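Local coordinates for Card1 endonuclease domain-containing protein (Vibrio cholerae, PDB 1XMX), which is of unknown function but carries a Card1-like endonuclease domain and probably binds nucleic acid, at residues Gly318-Asp330 with Asn350-Leu362. Sequence-based numbering, arbitrary orientation.
Sequences GDDTLYKLESLRD and NDITRAEDLGLAL
Arg329 reaches from helix 321-330 to the C-terminal end of helix 350-358, where NH2 donates to Leu358 O at 2.6 Å, in the carbonyl plane but with a bent N-H...O angle of 132°. A weak second bond from NH2 goes to Gly359 O, which also accepts from a water, itself weakly bonded to Arg329 NH2. NH1 of the same guanidinium meets Asp330 OD1 in plane at 3.0 Å, with Glu326 a long second ion pair; bonds at both NH1 and NH2 limit rotation of the group. Gly359, at positive phi, closes the helix in a Schellman motif. At the other end a water accepts from Leu322 N and, at 3.1 Å, from Arg354 NH2, and donates to Asp319 O. Asp319 OD1 accepts from both Thr321 N and OG1, capping the helix start. Tyr323 lays CE2 3.5 Å above the centre of the Arg354 guanidinium, the planes 31° apart. Between these polar ends Leu322 enters as a knob among Asp351, Arg354, Ala355 and Leu358, while Leu360 CD2 meets Leu325 CG at 3.9 Å. The near-parallel helices, crossing at -18°, link parallel strands 303-310, 338-343 and 361-363 in successive beta-alpha-beta crossovers, consistent with the PD-(D/E)XK nuclease fold.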
# COMPACT_ATOMS: atom_id res chain seq x y z
N GLY A 318 20.05 12.82 12.87
CA GLY A 318 19.48 13.24 11.57
C GLY A 318 18.99 12.08 10.69
O GLY A 318 19.29 12.03 9.49
N ASP A 319 18.24 11.14 11.28
CA ASP A 319 17.78 9.93 10.57
C ASP A 319 16.57 10.20 9.66
O ASP A 319 15.64 10.89 10.05
CB ASP A 319 17.48 8.79 11.55
CG ASP A 319 17.50 7.42 10.87
OD1 ASP A 319 16.48 7.00 10.25
OD2 ASP A 319 18.57 6.75 10.97
N ASP A 320 16.58 9.65 8.45
CA ASP A 320 15.58 9.99 7.44
C ASP A 320 14.43 8.98 7.37
O ASP A 320 13.49 9.20 6.62
CB ASP A 320 16.23 10.21 6.06
CG ASP A 320 16.53 8.90 5.31
OD1 ASP A 320 16.57 7.83 5.96
OD2 ASP A 320 16.75 8.93 4.07
N THR A 321 14.53 7.87 8.13
CA THR A 321 13.60 6.71 8.00
C THR A 321 12.08 7.09 8.02
O THR A 321 11.32 6.67 7.16
CB THR A 321 13.89 5.62 9.09
OG1 THR A 321 15.15 4.96 8.78
CG2 THR A 321 12.80 4.60 9.11
N LEU A 322 11.71 7.88 9.01
CA LEU A 322 10.35 8.24 9.30
C LEU A 322 9.82 9.37 8.38
O LEU A 322 8.66 9.33 7.98
CB LEU A 322 10.24 8.66 10.76
CG LEU A 322 10.47 7.51 11.75
CD1 LEU A 322 10.26 8.11 13.10
CD2 LEU A 322 9.46 6.37 11.56
N TYR A 323 10.65 10.39 8.09
CA TYR A 323 10.30 11.42 7.09
C TYR A 323 10.12 10.84 5.71
O TYR A 323 9.21 11.24 4.96
CB TYR A 323 11.40 12.46 6.99
CG TYR A 323 11.50 13.27 8.18
CD1 TYR A 323 10.42 14.00 8.63
CD2 TYR A 323 12.68 13.30 8.90
CE1 TYR A 323 10.51 14.77 9.78
CE2 TYR A 323 12.77 14.04 10.03
CZ TYR A 323 11.69 14.78 10.46
OH TYR A 323 11.86 15.55 11.61
N LYS A 324 11.03 9.93 5.37
CA LYS A 324 10.94 9.23 4.10
C LYS A 324 9.73 8.32 4.02
O LYS A 324 9.07 8.28 2.99
CB LYS A 324 12.20 8.42 3.84
CG LYS A 324 12.18 7.75 2.52
CD LYS A 324 13.28 6.69 2.50
CE LYS A 324 13.77 6.33 1.14
NZ LYS A 324 12.89 5.31 0.46
N LEU A 325 9.45 7.56 5.08
CA LEU A 325 8.26 6.68 5.07
C LEU A 325 6.97 7.48 4.87
O LEU A 325 6.19 7.16 4.00
CB LEU A 325 8.16 5.83 6.35
CG LEU A 325 7.03 4.79 6.49
CD1 LEU A 325 6.96 3.82 5.31
CD2 LEU A 325 7.16 4.02 7.84
N GLU A 326 6.77 8.53 5.66
CA GLU A 326 5.63 9.42 5.50
C GLU A 326 5.50 10.02 4.08
O GLU A 326 4.39 10.26 3.56
CB GLU A 326 5.73 10.58 6.47
CG GLU A 326 4.42 11.30 6.53
CD GLU A 326 4.58 12.79 6.65
OE1 GLU A 326 5.62 13.31 6.16
OE2 GLU A 326 3.70 13.45 7.26
N SER A 327 6.65 10.31 3.49
CA SER A 327 6.68 10.89 2.19
C SER A 327 6.27 9.86 1.10
O SER A 327 5.62 10.21 0.11
CB SER A 327 8.07 11.42 1.96
OG SER A 327 8.32 11.42 0.59
N LEU A 328 6.69 8.62 1.25
CA LEU A 328 6.25 7.58 0.34
C LEU A 328 4.72 7.35 0.43
O LEU A 328 4.01 7.28 -0.57
CB LEU A 328 6.94 6.31 0.72
CG LEU A 328 8.37 6.26 0.23
CD1 LEU A 328 8.86 4.91 0.74
CD2 LEU A 328 8.32 6.28 -1.26
N ARG A 329 4.23 7.27 1.65
CA ARG A 329 2.84 7.07 1.94
C ARG A 329 1.96 8.09 1.13
O ARG A 329 1.16 7.71 0.25
CB ARG A 329 2.74 7.21 3.45
CG ARG A 329 1.37 7.07 4.07
CD ARG A 329 1.05 8.40 4.61
NE ARG A 329 1.15 8.44 6.04
CZ ARG A 329 1.22 9.58 6.71
NH1 ARG A 329 1.27 10.72 6.03
NH2 ARG A 329 1.29 9.58 8.04
N ASP A 330 2.20 9.38 1.37
CA ASP A 330 1.54 10.47 0.66
C ASP A 330 1.59 10.33 -0.85
O ASP A 330 0.56 10.32 -1.53
CB ASP A 330 2.16 11.81 1.09
CG ASP A 330 1.97 12.08 2.62
OD1 ASP A 330 0.93 11.58 3.20
OD2 ASP A 330 2.84 12.78 3.23
N ASN A 350 12.55 10.06 20.85
CA ASN A 350 12.57 10.95 19.71
C ASN A 350 11.78 10.44 18.56
O ASN A 350 10.99 11.18 17.94
CB ASN A 350 14.00 11.04 19.19
CG ASN A 350 14.84 11.94 20.02
OD1 ASN A 350 14.44 13.08 20.31
ND2 ASN A 350 16.02 11.44 20.44
N ASP A 351 12.05 9.18 18.22
CA ASP A 351 11.51 8.61 17.03
C ASP A 351 10.08 8.15 17.26
O ASP A 351 9.26 8.13 16.33
CB ASP A 351 12.41 7.51 16.49
CG ASP A 351 13.71 8.07 15.94
OD1 ASP A 351 13.69 9.03 15.12
OD2 ASP A 351 14.78 7.55 16.36
N ILE A 352 9.79 7.82 18.49
CA ILE A 352 8.42 7.55 18.88
C ILE A 352 7.55 8.80 18.76
O ILE A 352 6.52 8.80 18.08
CB ILE A 352 8.38 6.99 20.30
CG1 ILE A 352 9.15 5.66 20.31
CG2 ILE A 352 6.95 6.76 20.70
CD1 ILE A 352 9.16 4.97 21.67
N THR A 353 7.97 9.86 19.41
CA THR A 353 7.32 11.14 19.33
C THR A 353 7.25 11.61 17.86
O THR A 353 6.27 12.15 17.43
CB THR A 353 8.04 12.13 20.22
OG1 THR A 353 7.91 11.69 21.59
CG2 THR A 353 7.44 13.56 20.02
N ARG A 354 8.27 11.34 17.09
CA ARG A 354 8.26 11.76 15.72
C ARG A 354 7.26 10.98 14.85
O ARG A 354 6.59 11.57 13.99
CB ARG A 354 9.62 11.61 15.14
CG ARG A 354 9.70 12.03 13.73
CD ARG A 354 10.91 12.94 13.58
NE ARG A 354 12.06 12.22 13.08
CZ ARG A 354 13.31 12.60 13.25
NH1 ARG A 354 13.57 13.71 13.92
NH2 ARG A 354 14.29 11.86 12.75
N ALA A 355 7.21 9.65 15.03
CA ALA A 355 6.23 8.79 14.37
C ALA A 355 4.79 9.25 14.71
O ALA A 355 3.93 9.31 13.83
CB ALA A 355 6.48 7.29 14.74
N GLU A 356 4.53 9.59 15.97
CA GLU A 356 3.25 10.12 16.37
C GLU A 356 2.90 11.46 15.68
O GLU A 356 1.82 11.61 15.09
CB GLU A 356 3.19 10.26 17.89
CG GLU A 356 1.79 10.62 18.38
CD GLU A 356 1.73 11.14 19.83
OE1 GLU A 356 2.77 11.12 20.55
OE2 GLU A 356 0.63 11.57 20.26
N ASP A 357 3.84 12.40 15.70
CA ASP A 357 3.74 13.69 14.99
C ASP A 357 3.38 13.50 13.50
O ASP A 357 2.51 14.21 12.98
CB ASP A 357 5.09 14.44 15.09
CG ASP A 357 4.97 15.90 14.70
OD1 ASP A 357 3.89 16.48 15.00
OD2 ASP A 357 5.94 16.46 14.11
N LEU A 358 4.07 12.59 12.84
CA LEU A 358 3.82 12.24 11.44
C LEU A 358 2.62 11.27 11.17
O LEU A 358 2.33 10.98 10.03
CB LEU A 358 5.08 11.59 10.85
CG LEU A 358 6.19 12.47 10.21
CD1 LEU A 358 6.02 13.96 10.44
CD2 LEU A 358 7.65 12.00 10.49
N GLY A 359 1.98 10.72 12.20
CA GLY A 359 0.88 9.77 11.98
C GLY A 359 1.33 8.39 11.47
O GLY A 359 0.60 7.74 10.71
N LEU A 360 2.53 7.94 11.87
CA LEU A 360 3.07 6.63 11.41
C LEU A 360 2.86 5.68 12.56
O LEU A 360 3.07 6.03 13.73
CB LEU A 360 4.60 6.71 11.05
CG LEU A 360 4.90 7.58 9.82
CD1 LEU A 360 6.44 7.93 9.66
CD2 LEU A 360 4.43 6.87 8.60
N ALA A 361 2.43 4.46 12.26
CA ALA A 361 2.25 3.48 13.33
C ALA A 361 3.62 2.83 13.60
O ALA A 361 4.48 2.78 12.72
CB ALA A 361 1.19 2.42 12.86
N LEU A 362 3.80 2.29 14.80
CA LEU A 362 5.05 1.59 15.13
C LEU A 362 4.78 0.22 15.75
O LEU A 362 3.88 0.07 16.58
CB LEU A 362 5.91 2.40 16.14
CG LEU A 362 6.54 3.70 15.67
CD1 LEU A 362 7.39 4.28 16.76
CD2 LEU A 362 7.35 3.52 14.42
O HOH W 1 13.19 10.09 10.45
O HOH W 2 0.06 6.49 8.60